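Local coordinates for phosphate ABC transporter, phosphate-binding protein (Clostridium perfringens, PDB 4Q8R), which probably binds phosphate with high affinity and hands it to an ABC-type transporter for uptake into the cell, at residues D79-I84 / Y202-P207; E75-G80 / E240-V245. All coordinates share one frame; numbering follows the deposited sequence.

Contact 1: residues D79-I84 / Y202-P207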
loop_
_atom_site.group_PDB
_atom_site.type_symbol
_atom_site.label_atom_id
_atom_site.label_comp_id
_atom_site.label_asym_id
_atom_site.label_seq_id
_atom_site.Cartn_x
_atom_site.Cartn_y
_atom_site.Cartn_z
ATOM N N ASP A 79 -4.901 -6.012 -0.814
ATOM C CA ASP A 79 -4.779 -4.747 -1.492
ATOM C C ASP A 79 -3.942 -4.896 -2.776
ATOM O O ASP A 79 -2.814 -5.432 -2.748
ATOM C CB ASP A 79 -4.108 -3.718 -0.585
ATOM C CG ASP A 79 -3.937 -2.353 -1.232
ATOM O OD1 ASP A 79 -4.902 -1.713 -1.683
ATOM O OD2 ASP A 79 -2.819 -1.840 -1.237
ATOM N N GLY A 80 -4.465 -4.385 -3.878
ATOM C CA GLY A 80 -3.726 -4.282 -5.095
ATOM C C GLY A 80 -2.818 -3.079 -5.084
ATOM O O GLY A 80 -3.085 -2.062 -4.423
ATOM N N ILE A 81 -1.711 -3.209 -5.802
ATOM C CA ILE A 81 -0.815 -2.070 -6.002
ATOM C C ILE A 81 -0.954 -1.705 -7.513
ATOM O O ILE A 81 -0.671 -2.524 -8.412
ATOM C CB ILE A 81 0.629 -2.394 -5.708
ATOM C CG1 ILE A 81 0.795 -2.807 -4.208
ATOM C CG2 ILE A 81 1.537 -1.204 -6.070
ATOM C CD1 ILE A 81 2.147 -3.315 -3.874
ATOM N N ALA A 82 -1.362 -0.479 -7.738
ATOM C CA ALA A 82 -1.468 0.096 -9.070
ATOM C C ALA A 82 -0.154 0.782 -9.444
ATOM O O ALA A 82 0.523 1.331 -8.624
ATOM C CB ALA A 82 -2.564 1.122 -9.112
ATOM N N LEU A 83 0.142 0.704 -10.734
ATOM C CA LEU A 83 1.214 1.487 -11.366
ATOM C C LEU A 83 0.488 2.644 -11.975
ATOM O O LEU A 83 -0.306 2.431 -12.964
ATOM C CB LEU A 83 1.876 0.752 -12.513
ATOM C CG LEU A 83 3.037 -0.154 -12.241
ATOM C CD1 LEU A 83 4.154 0.668 -11.699
ATOM C CD2 LEU A 83 2.631 -1.267 -11.319
ATOM N N ILE A 84 0.690 3.819 -11.426
ATOM C CA ILE A 84 -0.042 4.997 -11.882
ATOM C C ILE A 84 0.799 5.888 -12.764
ATOM O O ILE A 84 2.008 6.098 -12.500
ATOM C CB ILE A 84 -0.642 5.775 -10.715
ATOM C CG1 ILE A 84 0.385 6.127 -9.629
ATOM C CG2 ILE A 84 -1.777 4.952 -10.110
ATOM C CD1 ILE A 84 -0.097 7.234 -8.747
ATOM N N TYR A 202 -4.718 -10.164 -11.689
ATOM C CA TYR A 202 -3.884 -8.983 -11.441
ATOM C C TYR A 202 -2.829 -9.344 -10.408
ATOM O O TYR A 202 -3.166 -9.659 -9.289
ATOM C CB TYR A 202 -4.734 -7.763 -10.944
ATOM C CG TYR A 202 -3.886 -6.478 -10.916
ATOM C CD1 TYR A 202 -3.727 -5.690 -12.040
ATOM C CD2 TYR A 202 -3.196 -6.095 -9.740
ATOM C CE1 TYR A 202 -2.913 -4.572 -12.005
ATOM C CE2 TYR A 202 -2.428 -4.933 -9.680
ATOM C CZ TYR A 202 -2.288 -4.176 -10.824
ATOM O OH TYR A 202 -1.516 -3.042 -10.797
ATOM N N LYS A 203 -1.538 -9.249 -10.776
ATOM C CA LYS A 203 -0.502 -9.939 -10.095
ATOM C C LYS A 203 0.138 -9.136 -8.978
ATOM O O LYS A 203 0.886 -9.694 -8.169
ATOM C CB LYS A 203 0.574 -10.358 -11.142
ATOM C CG LYS A 203 0.172 -11.482 -12.116
ATOM C CD LYS A 203 -0.337 -12.727 -11.382
ATOM C CE LYS A 203 -0.833 -13.783 -12.354
ATOM N NZ LYS A 203 -1.740 -14.755 -11.691
ATOM N N VAL A 204 -0.117 -7.839 -8.906
ATOM C CA VAL A 204 0.588 -7.024 -7.938
ATOM C C VAL A 204 -0.345 -6.720 -6.762
ATOM O O VAL A 204 -1.216 -5.830 -6.813
ATOM C CB VAL A 204 1.152 -5.724 -8.536
ATOM C CG1 VAL A 204 2.322 -5.227 -7.666
ATOM C CG2 VAL A 204 1.675 -5.912 -9.973
ATOM N N SER A 205 -0.144 -7.451 -5.671
ATOM C CA SER A 205 -1.016 -7.335 -4.519
ATOM C C SER A 205 -0.320 -7.801 -3.252
ATOM O O SER A 205 0.705 -8.470 -3.327
ATOM C CB SER A 205 -2.300 -8.159 -4.776
ATOM O OG SER A 205 -2.048 -9.535 -4.822
ATOM N N ARG A 206 -0.910 -7.500 -2.100
ATOM C CA ARG A 206 -0.259 -7.759 -0.832
ATOM C C ARG A 206 -1.311 -7.687 0.306
ATOM O O ARG A 206 -2.412 -7.137 0.101
ATOM C CB ARG A 206 0.938 -6.804 -0.592
ATOM C CG ARG A 206 0.759 -5.398 -1.103
ATOM C CD ARG A 206 -0.273 -4.647 -0.246
ATOM N NE ARG A 206 -0.513 -3.285 -0.673
ATOM C CZ ARG A 206 0.314 -2.274 -0.481
ATOM N NH1 ARG A 206 -0.031 -1.095 -0.911
ATOM N NH2 ARG A 206 1.520 -2.468 0.112
ATOM N N PRO A 207 -1.019 -8.307 1.454
ATOM C CA PRO A 207 -1.968 -8.170 2.590
ATOM C C PRO A 207 -1.863 -6.826 3.301
ATOM O O PRO A 207 -0.811 -6.154 3.298
ATOM C CB PRO A 207 -1.505 -9.277 3.554
ATOM C CG PRO A 207 0.021 -9.320 3.340
ATOM C CD PRO A 207 0.130 -9.160 1.807
HETATM O O HOH W 1 -1.829 -0.721 -12.284
#
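Asp79 and Arg206 form an antiparallel hydrogen-bonded pair between strands 71-86 and 205-213, consistent with the hinge strands that link the two lobes of a periplasmic-type binding protein. Their backbones bond both ways, Asp79 N to Arg206 O and Arg206 N to Asp79 O, each at 2.9 Å. The side chains run side by side on one face of the sheet. Asp79 OD2 accepts twice, from Arg206 NE at 2.8 Å on its anti lone pair and from Arg206 NH1 at 2.9 Å, with carboxylate and guanidinium planes only 20° apart. Ser174 OG bonds Asp79 OD1, Thr131 OG1 bonds Arg206 NH1 and Ser59 O accepts from Arg206 NH2, so polar atoms of this buried ion pair have further partners. Ile81 CG1 sits over one guanidinium face, offset toward the rim. A bound phosphate ion, probably from the crystallisation liquor, lies about 5 Å from the Arg206 side chain (nearest atoms). Where regular pairing stops, Ile81 N still reaches Val204 O at 2.9 Å in a nearly straight bond (173°). A chi1 of -171°, setting CG opposite the backbone N, brings the Tyr202 hydroxyl to the strand; OH donates to Ile81 O at 2.6 Å and accepts from a water that takes the Leu83 N-H at 2.9 Å.

Contact 2: residues E75-G80 / E240-V245. With ZN (zinc ion), chain C.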
loop_
_atom_site.group_PDB
_atom_site.type_symbol
_atom_site.label_atom_id
_atom_site.label_comp_id
_atom_site.label_asym_id
_atom_site.label_seq_id
_atom_site.Cartn_x
_atom_site.Cartn_y
_atom_site.Cartn_z
ATOM N N GLU A 75 -4.687 -10.557 9.304
ATOM C CA GLU A 75 -4.964 -10.043 8.004
ATOM C C GLU A 75 -6.348 -9.345 8.054
ATOM O O GLU A 75 -7.374 -9.991 8.379
ATOM C CB GLU A 75 -4.883 -11.180 6.991
ATOM C CG GLU A 75 -4.972 -10.788 5.557
ATOM C CD GLU A 75 -4.798 -11.986 4.577
ATOM O OE1 GLU A 75 -3.987 -12.915 4.850
ATOM O OE2 GLU A 75 -5.458 -12.003 3.505
ATOM N N ILE A 76 -6.406 -8.061 7.701
ATOM C CA ILE A 76 -7.680 -7.307 7.663
ATOM C C ILE A 76 -8.274 -6.990 6.279
ATOM O O ILE A 76 -9.462 -6.674 6.166
ATOM C CB ILE A 76 -7.627 -5.994 8.450
ATOM C CG1 ILE A 76 -6.547 -5.059 7.899
ATOM C CG2 ILE A 76 -7.356 -6.239 9.919
ATOM C CD1 ILE A 76 -6.546 -3.663 8.553
ATOM N N ALA A 77 -7.448 -7.135 5.254
ATOM C CA ALA A 77 -7.790 -6.870 3.839
ATOM C C ALA A 77 -6.662 -7.398 2.963
ATOM O O ALA A 77 -5.549 -7.669 3.461
ATOM C CB ALA A 77 -8.021 -5.399 3.566
ATOM N N TYR A 78 -6.956 -7.545 1.672
ATOM C CA TYR A 78 -5.895 -7.648 0.658
ATOM C C TYR A 78 -6.003 -6.390 -0.182
ATOM O O TYR A 78 -7.057 -5.739 -0.218
ATOM C CB TYR A 78 -5.989 -8.974 -0.106
ATOM C CG TYR A 78 -4.747 -9.732 -0.271
ATOM C CD1 TYR A 78 -4.209 -10.506 0.776
ATOM C CD2 TYR A 78 -4.046 -9.687 -1.522
ATOM C CE1 TYR A 78 -3.001 -11.201 0.577
ATOM C CE2 TYR A 78 -2.856 -10.373 -1.727
ATOM C CZ TYR A 78 -2.322 -11.121 -0.687
ATOM O OH TYR A 78 -1.115 -11.762 -0.913
ATOM N N ASP A 79 -4.901 -6.012 -0.814
ATOM C CA ASP A 79 -4.779 -4.747 -1.492
ATOM C C ASP A 79 -3.942 -4.896 -2.776
ATOM O O ASP A 79 -2.814 -5.432 -2.748
ATOM C CB ASP A 79 -4.108 -3.718 -0.585
ATOM C CG ASP A 79 -3.937 -2.353 -1.232
ATOM O OD1 ASP A 79 -4.902 -1.713 -1.683
ATOM O OD2 ASP A 79 -2.819 -1.840 -1.237
ATOM N N GLY A 80 -4.465 -4.385 -3.878
ATOM C CA GLY A 80 -3.726 -4.282 -5.095
ATOM C C GLY A 80 -2.818 -3.079 -5.084
ATOM O O GLY A 80 -3.085 -2.062 -4.423
ATOM N N GLU A 240 -13.319 1.053 0.416
ATOM C CA GLU A 240 -11.997 1.687 0.248
ATOM C C GLU A 240 -11.190 1.024 -0.890
ATOM O O GLU A 240 -9.975 1.192 -0.948
ATOM C CB GLU A 240 -11.258 1.656 1.588
ATOM C CG GLU A 240 -11.946 2.443 2.659
ATOM C CD GLU A 240 -11.952 3.939 2.431
ATOM O OE1 GLU A 240 -11.021 4.447 1.831
ATOM O OE2 GLU A 240 -12.863 4.629 2.917
ATOM N N HIS A 241 -11.871 0.308 -1.801
ATOM C CA HIS A 241 -11.266 -0.380 -2.946
ATOM C C HIS A 241 -10.268 -1.496 -2.597
ATOM O O HIS A 241 -9.392 -1.846 -3.358
ATOM C CB HIS A 241 -10.594 0.644 -3.841
ATOM C CG HIS A 241 -11.437 1.848 -4.085
ATOM N ND1 HIS A 241 -12.678 1.764 -4.692
ATOM C CD2 HIS A 241 -11.260 3.152 -3.773
ATOM C CE1 HIS A 241 -13.216 2.970 -4.767
ATOM N NE2 HIS A 241 -12.370 3.832 -4.224
ATOM N N LEU A 242 -10.493 -2.109 -1.453
ATOM C CA LEU A 242 -9.744 -3.262 -1.010
ATOM C C LEU A 242 -10.466 -4.562 -1.242
ATOM O O LEU A 242 -11.641 -4.571 -1.642
ATOM C CB LEU A 242 -9.425 -3.095 0.444
ATOM C CG LEU A 242 -8.786 -1.750 0.851
ATOM C CD1 LEU A 242 -8.575 -1.700 2.358
ATOM C CD2 LEU A 242 -7.454 -1.483 0.117
ATOM N N ILE A 243 -9.811 -5.656 -0.941
ATOM C CA ILE A 243 -10.369 -6.986 -1.100
ATOM C C ILE A 243 -10.658 -7.578 0.270
ATOM O O ILE A 243 -9.797 -7.600 1.143
ATOM C CB ILE A 243 -9.396 -7.901 -1.856
ATOM C CG1 ILE A 243 -9.198 -7.436 -3.305
ATOM C CG2 ILE A 243 -9.850 -9.347 -1.824
ATOM C CD1 ILE A 243 -8.330 -6.201 -3.436
ATOM N N LYS A 244 -11.894 -8.036 0.480
ATOM C CA LYS A 244 -12.278 -8.583 1.750
ATOM C C LYS A 244 -11.493 -9.826 2.079
ATOM O O LYS A 244 -11.156 -10.638 1.200
ATOM C CB LYS A 244 -13.798 -8.937 1.784
ATOM C CG LYS A 244 -14.702 -7.736 1.697
ATOM C CD LYS A 244 -16.169 -8.212 1.739
ATOM C CE LYS A 244 -17.143 -7.075 1.572
ATOM N NZ LYS A 244 -18.608 -7.466 1.654
ATOM N N VAL A 245 -11.143 -9.918 3.340
ATOM C CA VAL A 245 -10.730 -11.109 4.005
ATOM C C VAL A 245 -9.449 -11.243 4.757
ATOM O O VAL A 245 -8.814 -10.244 5.082
ATOM C CB VAL A 245 -11.156 -12.357 3.237
ATOM C CG1 VAL A 245 -10.129 -13.423 3.295
ATOM C CG2 VAL A 245 -12.448 -12.804 3.824
HETATM ZN ZN ZN C . -12.778 6.000 -3.514
HETATM O O HOH W 2 -6.844 -2.944 -3.148
#
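Asp79 OD1, against which Leu242 CD2 is closely packed, is gripped by two groups: Ser174 OG and a bridging water, which donates to it at 2.7 Å. That water also donates to His241 O at 2.8 Å and accepts from Gly80 N at 2.9 Å, so it ties strand 71-86 to the C-terminal segment where direct pairing ends. The other carboxylate oxygen, Asp79 OD2, is taken by the salt bridge to Arg206, while OD1 faces this loop. Direct pairing is a single antiparallel bridge. Tyr78 N donates to Ile243 O at 2.9 Å, almost straight at 171°, and Ile243 N donates back to Tyr78 O at 2.8 Å. Apolar groups flank the bridge. Leu242 CD1 meets Ala77 CB at 3.9 Å; CG lies beside the backbone N and anti to the carbonyl carbon (chi1 -51°), and the two methyl branches divide between Ala77 and the Asp79 carboxylate. Ile243 CB faces Tyr78 CB at 4.0 Å, and its CD1 lies against the Tyr78 carbonyl. The loop begins at a Schellman motif ending helix 231-239, in which His241, with positive phi (63°), is the C-prime residue and Leu242 N returns to Val237 O. The His241 ring points away from the strand and binds a zinc ion through NE2 at 2.3 Å. The last modelled residues run beside strand 71-86, with Leu242 packed among Val237 of helix 231-239, Val17 of helix 15-28 and Phe208 of strand 205-213, and Ile243 resting on Pro194, Val197 and Leu198 at helix 194-198.

In the fold
Both contacts use strand 71-86 and share Asp79 and Gly80, with their centres 10 Å apart. Contact 1 is the more deeply set, its centre about 8 Å from the chain centre with almost every touching residue buried; contact 2, about 10 Å out, has a buried middle but reaches the surface at Val245. Their chemistry follows these places: contact 1 adds a charged pair and a tyrosine hydroxyl to its backbone pairing, whereas contact 2 has a single backbone bridge, a water and aliphatic packing. Asp79 divides its carboxylate between them. The Tyr78 ring joins them directly, its CE2 lying 3.3 Å from Ser205 OG in plain packing.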